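PDB 3QR0: phospholipase C-beta (PLC-beta) from Sepia officinalis, which is a calcium-binding, multidomain protein of the phospholipase C-beta family, built from PH, EF-hand-like, split TIM-barrel (X and Y) and C2 domains. Local coordinates for residues F221-L226 and T298-L303; N281-A286 and L306-N311; L427-C432 and S515-Y520; D442-I445 and P449-P452. One frame throughout, in Å; residues are numbered along the deposited sequence.

Contact 1: F221-L226 and T298-L303; sequences FYLALL and TKEGLL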
loop_
_atom_site.group_PDB
_atom_site.type_symbol
_atom_site.label_atom_id
_atom_site.label_comp_id
_atom_site.label_asym_id
_atom_site.label_seq_id
_atom_site.Cartn_x
_atom_site.Cartn_y
_atom_site.Cartn_z
ATOM N N PHE A 221 2.659 -31.686 -5.228
ATOM C CA PHE A 221 3.760 -31.517 -4.273
ATOM C C PHE A 221 3.319 -30.672 -3.070
ATOM O O PHE A 221 3.617 -31.022 -1.931
ATOM C CB PHE A 221 4.987 -30.918 -4.978
ATOM C CG PHE A 221 6.053 -30.395 -4.048
ATOM C CD1 PHE A 221 6.701 -31.240 -3.161
ATOM C CD2 PHE A 221 6.441 -29.063 -4.100
ATOM C CE1 PHE A 221 7.700 -30.758 -2.321
ATOM C CE2 PHE A 221 7.435 -28.575 -3.265
ATOM C CZ PHE A 221 8.066 -29.423 -2.374
ATOM N N TYR A 222 2.602 -29.578 -3.329
ATOM C CA TYR A 222 1.989 -28.773 -2.262
ATOM C C TYR A 222 1.112 -29.646 -1.360
ATOM O O TYR A 222 1.215 -29.576 -0.137
ATOM C CB TYR A 222 1.147 -27.624 -2.844
ATOM C CG TYR A 222 0.498 -26.727 -1.803
ATOM C CD1 TYR A 222 1.070 -25.513 -1.448
ATOM C CD2 TYR A 222 -0.697 -27.091 -1.181
ATOM C CE1 TYR A 222 0.480 -24.688 -0.495
ATOM C CE2 TYR A 222 -1.294 -26.277 -0.225
ATOM C CZ TYR A 222 -0.700 -25.074 0.114
ATOM O OH TYR A 222 -1.275 -24.260 1.059
ATOM N N LEU A 223 0.257 -30.464 -1.976
ATOM C CA LEU A 223 -0.630 -31.364 -1.229
ATOM C C LEU A 223 0.162 -32.348 -0.368
ATOM O O LEU A 223 -0.223 -32.632 0.766
ATOM C CB LEU A 223 -1.552 -32.138 -2.180
ATOM C CG LEU A 223 -2.537 -31.330 -3.028
ATOM C CD1 LEU A 223 -3.347 -32.258 -3.942
ATOM C CD2 LEU A 223 -3.455 -30.509 -2.143
ATOM N N ALA A 224 1.265 -32.856 -0.914
ATOM C CA ALA A 224 2.151 -33.773 -0.193
ATOM C C ALA A 224 2.976 -33.094 0.903
ATOM O O ALA A 224 3.370 -33.750 1.869
ATOM C CB ALA A 224 3.086 -34.477 -1.172
ATOM N N LEU A 225 3.253 -31.799 0.749
ATOM C CA LEU A 225 4.134 -31.086 1.675
ATOM C C LEU A 225 3.412 -30.595 2.919
ATOM O O LEU A 225 3.790 -30.943 4.037
ATOM C CB LEU A 225 4.808 -29.894 0.984
ATOM C CG LEU A 225 5.770 -29.081 1.864
ATOM C CD1 LEU A 225 6.851 -29.986 2.450
ATOM C CD2 LEU A 225 6.392 -27.936 1.079
ATOM N N LEU A 226 2.390 -29.764 2.730
ATOM C CA LEU A 226 1.699 -29.160 3.864
ATOM C C LEU A 226 0.608 -30.082 4.379
ATOM O O LEU A 226 -0.045 -30.777 3.602
ATOM C CB LEU A 226 1.105 -27.792 3.508
ATOM C CG LEU A 226 2.138 -26.678 3.333
ATOM C CD1 LEU A 226 2.825 -26.819 1.995
ATOM C CD2 LEU A 226 1.510 -25.302 3.474
ATOM N N THR A 298 -13.825 -32.738 -5.157
ATOM C CA THR A 298 -13.124 -33.491 -4.118
ATOM C C THR A 298 -12.461 -32.552 -3.106
ATOM O O THR A 298 -12.422 -31.336 -3.299
ATOM C CB THR A 298 -12.033 -34.404 -4.737
ATOM O OG1 THR A 298 -11.080 -33.604 -5.443
ATOM C CG2 THR A 298 -12.647 -35.417 -5.707
ATOM N N LYS A 299 -11.935 -33.134 -2.031
ATOM C CA LYS A 299 -11.218 -32.386 -0.992
ATOM C C LYS A 299 -10.052 -31.575 -1.573
ATOM O O LYS A 299 -9.850 -30.415 -1.221
ATOM C CB LYS A 299 -10.704 -33.373 0.057
ATOM C CG LYS A 299 -10.056 -32.748 1.276
ATOM C CD LYS A 299 -9.796 -33.793 2.358
ATOM C CE LYS A 299 -8.797 -34.856 1.908
ATOM N NZ LYS A 299 -8.403 -35.761 3.021
ATOM N N GLU A 300 -9.304 -32.194 -2.481
ATOM C CA GLU A 300 -8.153 -31.550 -3.108
ATOM C C GLU A 300 -8.604 -30.480 -4.104
ATOM O O GLU A 300 -7.947 -29.450 -4.252
ATOM C CB GLU A 300 -7.269 -32.592 -3.804
ATOM C CG GLU A 300 -6.524 -33.544 -2.854
ATOM C CD GLU A 300 -7.390 -34.652 -2.255
ATOM O OE1 GLU A 300 -8.483 -34.961 -2.795
ATOM O OE2 GLU A 300 -6.966 -35.229 -1.229
ATOM N N GLY A 301 -9.726 -30.733 -4.779
ATOM C CA GLY A 301 -10.355 -29.738 -5.648
ATOM C C GLY A 301 -10.831 -28.514 -4.884
ATOM O O GLY A 301 -10.709 -27.389 -5.373
ATOM N N LEU A 302 -11.374 -28.731 -3.683
ATOM C CA LEU A 302 -11.806 -27.629 -2.816
ATOM C C LEU A 302 -10.635 -26.752 -2.391
ATOM O O LEU A 302 -10.711 -25.526 -2.460
ATOM C CB LEU A 302 -12.520 -28.161 -1.564
ATOM C CG LEU A 302 -12.999 -27.112 -0.550
ATOM C CD1 LEU A 302 -14.008 -26.156 -1.190
ATOM C CD2 LEU A 302 -13.601 -27.780 0.673
ATOM N N LEU A 303 -9.560 -27.383 -1.936
ATOM C CA LEU A 303 -8.359 -26.651 -1.525
ATOM C C LEU A 303 -7.801 -25.838 -2.692
ATOM O O LEU A 303 -7.384 -24.693 -2.516
ATOM C CB LEU A 303 -7.294 -27.614 -0.984
ATOM C CG LEU A 303 -5.997 -26.996 -0.448
ATOM C CD1 LEU A 303 -6.271 -25.785 0.445
ATOM C CD2 LEU A 303 -5.195 -28.049 0.304
#

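Contact 2: N281-A286 and L306-N311; sequences NDYESA and LMCEEN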
loop_
_atom_site.group_PDB
_atom_site.type_symbol
_atom_site.label_atom_id
_atom_site.label_comp_id
_atom_site.label_asym_id
_atom_site.label_seq_id
_atom_site.Cartn_x
_atom_site.Cartn_y
_atom_site.Cartn_z
ATOM N N ASN A 281 -15.254 -28.725 -12.945
ATOM C CA ASN A 281 -14.456 -29.371 -13.987
ATOM C C ASN A 281 -13.048 -28.786 -14.086
ATOM O O ASN A 281 -12.085 -29.528 -14.265
ATOM C CB ASN A 281 -15.138 -29.289 -15.358
ATOM C CG ASN A 281 -14.320 -29.963 -16.450
ATOM O OD1 ASN A 281 -14.147 -31.185 -16.446
ATOM N ND2 ASN A 281 -13.789 -29.169 -17.373
ATOM N N ASP A 282 -12.938 -27.463 -13.978
ATOM C CA ASP A 282 -11.638 -26.792 -13.990
ATOM C C ASP A 282 -10.743 -27.303 -12.872
ATOM O O ASP A 282 -9.607 -27.678 -13.112
ATOM C CB ASP A 282 -11.786 -25.269 -13.839
ATOM C CG ASP A 282 -12.312 -24.592 -15.099
ATOM O OD1 ASP A 282 -12.123 -25.142 -16.207
ATOM O OD2 ASP A 282 -12.907 -23.494 -14.977
ATOM N N TYR A 283 -11.267 -27.318 -11.650
ATOM C CA TYR A 283 -10.456 -27.640 -10.478
ATOM C C TYR A 283 -10.151 -29.133 -10.431
ATOM O O TYR A 283 -9.022 -29.532 -10.138
ATOM C CB TYR A 283 -11.140 -27.177 -9.183
ATOM C CG TYR A 283 -11.653 -25.741 -9.216
ATOM C CD1 TYR A 283 -10.904 -24.723 -9.800
ATOM C CD2 TYR A 283 -12.880 -25.405 -8.655
ATOM C CE1 TYR A 283 -11.368 -23.410 -9.829
ATOM C CE2 TYR A 283 -13.356 -24.094 -8.686
ATOM C CZ TYR A 283 -12.591 -23.102 -9.272
ATOM O OH TYR A 283 -13.048 -21.800 -9.309
ATOM N N GLU A 284 -11.156 -29.951 -10.739
ATOM C CA GLU A 284 -10.986 -31.400 -10.767
ATOM C C GLU A 284 -10.077 -31.866 -11.901
ATOM O O GLU A 284 -9.362 -32.848 -11.741
ATOM C CB GLU A 284 -12.341 -32.102 -10.848
ATOM C CG GLU A 284 -13.095 -32.072 -9.544
ATOM C CD GLU A 284 -12.359 -32.815 -8.437
ATOM O OE1 GLU A 284 -11.876 -33.946 -8.691
ATOM O OE2 GLU A 284 -12.256 -32.263 -7.319
ATOM N N SER A 285 -10.104 -31.167 -13.033
ATOM C CA SER A 285 -9.147 -31.415 -14.117
ATOM C C SER A 285 -7.709 -31.234 -13.631
ATOM O O SER A 285 -6.852 -32.091 -13.870
ATOM C CB SER A 285 -9.406 -30.475 -15.298
ATOM O OG SER A 285 -10.630 -30.794 -15.937
ATOM N N ALA A 286 -7.463 -30.117 -12.947
ATOM C CA ALA A 286 -6.140 -29.796 -12.405
ATOM C C ALA A 286 -5.653 -30.791 -11.348
ATOM O O ALA A 286 -4.470 -31.122 -11.308
ATOM C CB ALA A 286 -6.137 -28.379 -11.825
ATOM N N LEU A 306 -9.968 -22.800 -3.087
ATOM C CA LEU A 306 -9.804 -21.869 -1.973
ATOM C C LEU A 306 -8.560 -21.014 -2.133
ATOM O O LEU A 306 -8.518 -19.887 -1.638
ATOM C CB LEU A 306 -9.761 -22.611 -0.641
ATOM C CG LEU A 306 -11.069 -23.241 -0.151
ATOM C CD1 LEU A 306 -10.775 -24.155 1.033
ATOM C CD2 LEU A 306 -12.090 -22.176 0.218
ATOM N N MET A 307 -7.570 -21.548 -2.847
ATOM C CA MET A 307 -6.302 -20.871 -3.082
ATOM C C MET A 307 -6.242 -20.132 -4.413
ATOM O O MET A 307 -5.292 -19.403 -4.640
ATOM C CB MET A 307 -5.161 -21.891 -3.087
ATOM C CG MET A 307 -4.901 -22.584 -1.769
ATOM S SD MET A 307 -3.826 -24.012 -2.005
ATOM C CE MET A 307 -2.301 -23.231 -2.539
ATOM N N CYS A 308 -7.216 -20.342 -5.298
ATOM C CA CYS A 308 -7.133 -19.805 -6.665
ATOM C C CYS A 308 -7.726 -18.405 -6.769
ATOM O O CYS A 308 -8.299 -17.891 -5.811
ATOM C CB CYS A 308 -7.791 -20.755 -7.673
ATOM S SG CYS A 308 -9.582 -20.649 -7.795
ATOM N N GLU A 309 -7.578 -17.790 -7.941
ATOM C CA GLU A 309 -8.052 -16.419 -8.163
ATOM C C GLU A 309 -9.565 -16.252 -7.989
ATOM O O GLU A 309 -10.020 -15.182 -7.592
ATOM C CB GLU A 309 -7.631 -15.906 -9.550
ATOM C CG GLU A 309 -6.147 -15.565 -9.664
ATOM C CD GLU A 309 -5.673 -14.675 -8.528
ATOM O OE1 GLU A 309 -6.227 -13.559 -8.367
ATOM O OE2 GLU A 309 -4.763 -15.106 -7.783
ATOM N N GLU A 310 -10.335 -17.298 -8.284
ATOM C CA GLU A 310 -11.786 -17.258 -8.102
ATOM C C GLU A 310 -12.169 -16.925 -6.656
ATOM O O GLU A 310 -13.203 -16.287 -6.420
ATOM C CB GLU A 310 -12.414 -18.600 -8.485
ATOM C CG GLU A 310 -13.921 -18.550 -8.714
ATOM C CD GLU A 310 -14.302 -17.795 -9.979
ATOM O OE1 GLU A 310 -13.582 -17.927 -10.995
ATOM O OE2 GLU A 310 -15.324 -17.077 -9.953
ATOM N N ASN A 311 -11.337 -17.360 -5.707
ATOM C CA ASN A 311 -11.558 -17.104 -4.284
ATOM C C ASN A 311 -10.684 -15.992 -3.704
ATOM O O ASN A 311 -10.557 -15.879 -2.486
ATOM C CB ASN A 311 -11.347 -18.388 -3.468
ATOM C CG ASN A 311 -12.043 -18.331 -2.110
ATOM O OD1 ASN A 311 -13.190 -17.899 -2.018
ATOM N ND2 ASN A 311 -11.340 -18.743 -1.054
HETATM O O HOH W 1 -11.768 -20.286 -11.321
#

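Contact 3: L427-C432 and S515-Y520; sequences LLAQYC and SALVNY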
loop_
_atom_site.group_PDB
_atom_site.type_symbol
_atom_site.label_atom_id
_atom_site.label_comp_id
_atom_site.label_asym_id
_atom_site.label_seq_id
_atom_site.Cartn_x
_atom_site.Cartn_y
_atom_site.Cartn_z
ATOM N N LEU A 427 13.298 32.392 -6.601
ATOM C CA LEU A 427 13.932 31.186 -7.110
ATOM C C LEU A 427 13.048 29.957 -6.913
ATOM O O LEU A 427 12.975 29.115 -7.806
ATOM C CB LEU A 427 15.313 30.987 -6.472
ATOM C CG LEU A 427 16.314 32.102 -6.798
ATOM C CD1 LEU A 427 17.596 31.937 -5.998
ATOM C CD2 LEU A 427 16.616 32.147 -8.298
ATOM N N LEU A 428 12.370 29.855 -5.767
ATOM C CA LEU A 428 11.393 28.781 -5.553
ATOM C C LEU A 428 10.384 28.764 -6.696
ATOM O O LEU A 428 10.157 27.728 -7.318
ATOM C CB LEU A 428 10.631 28.945 -4.234
ATOM C CG LEU A 428 11.373 28.881 -2.899
ATOM C CD1 LEU A 428 10.397 29.129 -1.758
ATOM C CD2 LEU A 428 12.092 27.560 -2.709
ATOM N N ALA A 429 9.786 29.925 -6.960
ATOM C CA ALA A 429 8.781 30.070 -8.015
ATOM C C ALA A 429 9.361 29.747 -9.381
ATOM O O ALA A 429 8.731 29.055 -10.180
ATOM C CB ALA A 429 8.204 31.481 -8.014
ATOM N N GLN A 430 10.567 30.243 -9.638
ATOM C CA GLN A 430 11.255 29.994 -10.901
ATOM C C GLN A 430 11.479 28.502 -11.131
ATOM O O GLN A 430 11.178 27.989 -12.208
ATOM C CB GLN A 430 12.597 30.730 -10.936
ATOM C CG GLN A 430 13.369 30.540 -12.228
ATOM C CD GLN A 430 14.721 31.229 -12.210
ATOM O OE1 GLN A 430 14.898 32.275 -11.582
ATOM N NE2 GLN A 430 15.682 30.644 -12.912
ATOM N N TYR A 431 11.994 27.810 -10.116
ATOM C CA TYR A 431 12.303 26.380 -10.250
ATOM C C TYR A 431 11.048 25.511 -10.330
ATOM O O TYR A 431 11.063 24.472 -10.991
ATOM C CB TYR A 431 13.238 25.896 -9.132
ATOM C CG TYR A 431 14.569 26.628 -9.059
ATOM C CD1 TYR A 431 15.264 26.984 -10.216
ATOM C CD2 TYR A 431 15.135 26.953 -7.833
ATOM C CE1 TYR A 431 16.473 27.654 -10.146
ATOM C CE2 TYR A 431 16.345 27.616 -7.750
ATOM C CZ TYR A 431 17.011 27.966 -8.907
ATOM O OH TYR A 431 18.212 28.634 -8.830
ATOM N N CYS A 432 9.968 25.929 -9.669
ATOM C CA CYS A 432 8.672 25.266 -9.847
ATOM C C CYS A 432 8.252 25.350 -11.309
ATOM O O CYS A 432 7.869 24.350 -11.908
ATOM C CB CYS A 432 7.583 25.901 -8.980
ATOM S SG CYS A 432 7.671 25.464 -7.232
ATOM N N SER A 515 2.901 33.656 -4.240
ATOM C CA SER A 515 1.469 33.921 -4.132
ATOM C C SER A 515 0.734 33.614 -5.444
ATOM O O SER A 515 -0.327 32.989 -5.428
ATOM C CB SER A 515 1.235 35.374 -3.720
ATOM O OG SER A 515 -0.122 35.610 -3.399
ATOM N N ALA A 516 1.326 34.028 -6.568
ATOM C CA ALA A 516 0.735 33.858 -7.905
ATOM C C ALA A 516 0.440 32.410 -8.290
ATOM O O ALA A 516 -0.444 32.156 -9.102
ATOM C CB ALA A 516 1.642 34.498 -8.971
ATOM N N LEU A 517 1.177 31.463 -7.717
ATOM C CA LEU A 517 0.983 30.046 -8.033
ATOM C C LEU A 517 -0.144 29.389 -7.222
ATOM O O LEU A 517 -0.524 28.255 -7.507
ATOM C CB LEU A 517 2.285 29.277 -7.809
ATOM C CG LEU A 517 3.523 29.818 -8.533
ATOM C CD1 LEU A 517 4.734 28.992 -8.172
ATOM C CD2 LEU A 517 3.320 29.851 -10.049
ATOM N N VAL A 518 -0.673 30.096 -6.223
ATOM C CA VAL A 518 -1.700 29.546 -5.336
ATOM C C VAL A 518 -3.088 29.886 -5.861
ATOM O O VAL A 518 -3.334 31.007 -6.304
ATOM C CB VAL A 518 -1.544 30.082 -3.895
ATOM C CG1 VAL A 518 -2.575 29.449 -2.969
ATOM C CG2 VAL A 518 -0.128 29.818 -3.380
ATOM N N ASN A 519 -3.989 28.910 -5.824
ATOM C CA ASN A 519 -5.371 29.134 -6.259
ATOM C C ASN A 519 -6.381 28.341 -5.433
ATOM O O ASN A 519 -7.018 28.907 -4.551
ATOM C CB ASN A 519 -5.537 28.878 -7.769
ATOM C CG ASN A 519 -4.690 27.722 -8.274
ATOM O OD1 ASN A 519 -4.907 26.576 -7.899
ATOM N ND2 ASN A 519 -3.723 28.022 -9.137
ATOM N N TYR A 520 -6.519 27.043 -5.701
ATOM C CA TYR A 520 -7.577 26.250 -5.068
ATOM C C TYR A 520 -7.231 25.768 -3.666
ATOM O O TYR A 520 -8.126 25.398 -2.903
ATOM C CB TYR A 520 -7.955 25.054 -5.949
ATOM C CG TYR A 520 -8.577 25.493 -7.247
ATOM C CD1 TYR A 520 -9.832 26.089 -7.265
ATOM C CD2 TYR A 520 -7.898 25.341 -8.454
ATOM C CE1 TYR A 520 -10.403 26.514 -8.446
ATOM C CE2 TYR A 520 -8.459 25.756 -9.641
ATOM C CZ TYR A 520 -9.712 26.347 -9.635
ATOM O OH TYR A 520 -10.274 26.762 -10.815
#

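Contact 4: D442-I445 and P449-P452; sequences DKPI and PLKP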
loop_
_atom_site.group_PDB
_atom_site.type_symbol
_atom_site.label_atom_id
_atom_site.label_comp_id
_atom_site.label_asym_id
_atom_site.label_seq_id
_atom_site.Cartn_x
_atom_site.Cartn_y
_atom_site.Cartn_z
ATOM N N ASP A 442 -1.129 26.922 -12.370
ATOM C CA ASP A 442 -0.801 28.288 -11.952
ATOM C C ASP A 442 -1.963 29.266 -12.152
ATOM O O ASP A 442 -1.800 30.464 -11.927
ATOM C CB ASP A 442 0.454 28.784 -12.694
ATOM C CG ASP A 442 0.265 28.847 -14.199
ATOM O OD1 ASP A 442 -0.802 28.425 -14.693
ATOM O OD2 ASP A 442 1.187 29.317 -14.895
ATOM N N LYS A 443 -3.122 28.747 -12.565
ATOM C CA LYS A 443 -4.317 29.552 -12.840
ATOM C C LYS A 443 -5.594 28.752 -12.560
ATOM O O LYS A 443 -5.597 27.528 -12.705
ATOM C CB LYS A 443 -4.351 29.962 -14.311
ATOM C CG LYS A 443 -3.594 31.236 -14.651
ATOM C CD LYS A 443 -3.908 31.709 -16.073
ATOM C CE LYS A 443 -5.414 31.902 -16.300
ATOM N NZ LYS A 443 -5.726 32.813 -17.436
ATOM N N PRO A 444 -6.695 29.440 -12.194
ATOM C CA PRO A 444 -7.987 28.751 -12.080
ATOM C C PRO A 444 -8.445 28.171 -13.416
ATOM O O PRO A 444 -8.122 28.723 -14.465
ATOM C CB PRO A 444 -8.945 29.861 -11.632
ATOM C CG PRO A 444 -8.084 30.914 -11.052
ATOM C CD PRO A 444 -6.799 30.859 -11.809
ATOM N N ILE A 445 -9.190 27.069 -13.373
ATOM C CA ILE A 445 -9.711 26.434 -14.591
ATOM C C ILE A 445 -11.121 26.925 -14.909
ATOM O O ILE A 445 -11.773 27.546 -14.068
ATOM C CB ILE A 445 -9.692 24.886 -14.496
ATOM C CG1 ILE A 445 -10.681 24.366 -13.443
ATOM C CG2 ILE A 445 -8.280 24.403 -14.188
ATOM C CD1 ILE A 445 -10.898 22.874 -13.513
ATOM N N PRO A 449 -14.062 29.591 -10.946
ATOM C CA PRO A 449 -13.379 30.794 -10.501
ATOM C C PRO A 449 -13.269 30.821 -8.978
ATOM O O PRO A 449 -14.005 30.105 -8.288
ATOM C CB PRO A 449 -14.288 31.917 -11.000
ATOM C CG PRO A 449 -15.640 31.316 -11.034
ATOM C CD PRO A 449 -15.449 29.865 -11.367
ATOM N N LEU A 450 -12.349 31.636 -8.472
ATOM C CA LEU A 450 -12.122 31.756 -7.036
ATOM C C LEU A 450 -13.073 32.797 -6.439
ATOM O O LEU A 450 -12.657 33.879 -6.031
ATOM C CB LEU A 450 -10.663 32.125 -6.755
ATOM C CG LEU A 450 -9.603 31.177 -7.323
ATOM C CD1 LEU A 450 -8.203 31.752 -7.087
ATOM C CD2 LEU A 450 -9.721 29.777 -6.722
ATOM N N LYS A 451 -14.356 32.450 -6.401
ATOM C CA LYS A 451 -15.389 33.302 -5.822
ATOM C C LYS A 451 -16.153 32.484 -4.792
ATOM O O LYS A 451 -16.162 31.256 -4.868
ATOM C CB LYS A 451 -16.347 33.798 -6.908
ATOM C CG LYS A 451 -15.718 34.769 -7.903
ATOM C CD LYS A 451 -16.707 35.166 -8.993
ATOM C CE LYS A 451 -16.112 36.202 -9.931
ATOM N NZ LYS A 451 -17.079 36.598 -10.993
ATOM N N PRO A 452 -16.800 33.157 -3.823
ATOM C CA PRO A 452 -17.595 32.433 -2.829
ATOM C C PRO A 452 -18.742 31.620 -3.437
ATOM O O PRO A 452 -19.394 32.073 -4.374
ATOM C CB PRO A 452 -18.136 33.549 -1.921
ATOM C CG PRO A 452 -17.948 34.805 -2.675
ATOM C CD PRO A 452 -16.748 34.599 -3.530
#

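Contact 1: F221-L226 and T298-L303
Leu223 and Glu300 meet where two helices of the EF-hand-like domain pack against each other, helix 215-225 near its C-terminal end and helix 299-307 over its first turns. The short axes of residues 221-225 and 299-303 come no closer than 11.8 Å and make an angle of 104°, so the helices run almost crosswise, and long side chains have to bridge the gap. Leu223 does most of this. With CG anti to its carbonyl carbon (chi1 -62°), it sends its two methyls to different partners. Leu223 CD1 rests on the aliphatic part of Glu300, 3.6 Å from Glu300 CG, and the two side chains run at a slant to one another. The other methyl, Leu223 CD2, touches Leu303 CD2 at 3.9 Å, and here the two leucines pass alongside in opposite directions. Leu303 reaches out with CG anti to its own N (chi1 -177°), which carries the same CD2 methyl to the Tyr222 ring. That methyl, Leu303 CD2, arrives at the ring edge, close to the ring plane, 4.3 Å from Tyr222 CE2, while Leu226 CD1 lies over one face. The tyrosine hydroxyl bonds to Gln151 and Arg228, fixing the far end of the ring. At the start of the second helix, Thr298 is the N-cap: its OG1 accepts a hydrogen bond from Gly301 N at 3.2 Å.

Contact 2: N281-A286 and L306-N311
Tyr283 is the residue of helix 273-288 that reaches Cys308 and Glu310, so the contact depends on one aromatic side chain. Before it, Asn281 serves its own helix: its carbonyl O accepts both Ser285 N and Ser285 OG, the hydroxyl at 2.6 Å, and the two donors approach from opposite faces of the carbonyl plane. At Tyr283, CG lies anti to the carbonyl carbon (chi1 -49°), and the ring points across to the other segment. Cys308 SG stands 3.9 Å from Tyr283 CE1 and 4.8 Å from the ring centroid, 50° off the normal; this is an oblique sulfur-aromatic contact. Further out, Tyr283 OH packs against the aliphatic part of Glu310, 3.4 Å from Glu310 CB. The two side chains cross at about a right angle, with ring and carboxylate planes 50° apart. A water lies between their polar ends, 2.8 Å from Tyr283 OH, and donates to Glu310 OE1 at 3.0 Å; the other carboxylate oxygen of Glu310 bonds to Tyr271. One residue later, Glu284 turns to Thr298 and Asn288 rather than to 306-311. At Ser285, OG is also hydrogen-bonded to Lys292. The arrangement is helix-to-turn packing within the EF-hand-like domain: a buried tyrosine from one helix meets the chain that follows helix 299-307, at Cys308 and the short 3-10 segment 309-310.

Contact 3: L427-C432 and S515-Y520
Leu517, with Ala429 and Cys432, makes the whole of this contact, and a single methyl of the leucine does the touching. Leu517 buries more surface here than either partner. It belongs to a type I beta turn running from Ser515 to Val518, closed by the bond from Val518 N to Ser515 O at 3.0 Å. Its CG is anti to the carbonyl carbon (chi1 -54°), and the chain beyond is extended (chi2 178°), which carries CD1 outward to the helix. There Leu517 CD1 settles against Ala429, 4.2 Å from Ala429 CA and 4.3 Å from Ala429 CB. The small alanine side chain allows the methyl to approach the helix backbone itself. One turn further along, Cys432 CB lies 4.3 Å from the same Leu517 CD1. Ala429 and Cys432 are three residues apart and present neighbouring points on one face of the helix, so the methyl bears on both. No hydrogen bond joins the segments, and the spacing across the contact describes light apolar packing between buried groups. The alanine also touches Glu513 and Met514 of helix 512-515, and the cysteine packs on Phe393 of helix 393-403 and Phe416 of strand 412-418. The contact thus joins helix 422-436, in the X half of the TIM barrel, to the loop that leads from helix 512-515 into strand 522-523 of the Y half.

Contact 4: D442-I445 and P449-P452
Pro444 and Pro449 bring the two backbones nearest, their CA atoms 6.0 Å apart, with three residues between the segments, across which the chain turns through roughly a right angle. Neither segment is helix or strand. Pro444 has an extended, polyproline-like backbone (phi -62°, psi 150°), while Leu450 is the centre of an inverse gamma turn, closed by a weak bond from Lys451 N to Pro449 O at 3.0 Å. Backbone also approaches backbone at Ile445 O and Pro449 N, 4.4 Å apart, and no hydrogen bond links the segments. The side-chain contact is between Pro444 and Leu450. They cross at about a right angle, and the CG corner of the pyrrolidine ring meets the branch point of the leucine: Pro444 CG is 4.0 Å from Leu450 CG and 4.1 Å from Leu450 CD1. Leu450 has CG anti to its carbonyl carbon (chi1 -57°), which turns the isobutyl group back to the proline. Tyr520 touches both side chains, and its hydroxyl hydrogen-bonds Ile445 N. This is a surface contact, with Pro444 and Pro449 exposed, and it is characteristic of an irregular, proline-rich surface loop that bends sharply, here the connection between helix 422-436 and strand 466-469 in the X half of the TIM barrel.

How the contacts relate
The contacts form two pairs on opposite sides of the chain's centre. Contacts 1 and 2 share helix 299-307, with centres about 11 Å apart; their segments alternate along the chain, and Thr298 OG1 and Glu284 OE2, 2.6 Å apart in a probable hydrogen bond, tie them together. Both close before contact 3 opens. Contacts 3 and 4 lie in the TIM barrel, centres about 15 Å apart, contact 4 nested inside the loop that contact 3 closes. Centres of the two pairs are about 54 to 62 Å apart. One pair therefore holds helices 215-225, 273-288 and 299-307 together in the EF-hand-like region; in the other, contact 3 joins the X and Y halves, and contact 4 lies within the X half, touched by Tyr520 from the Y half.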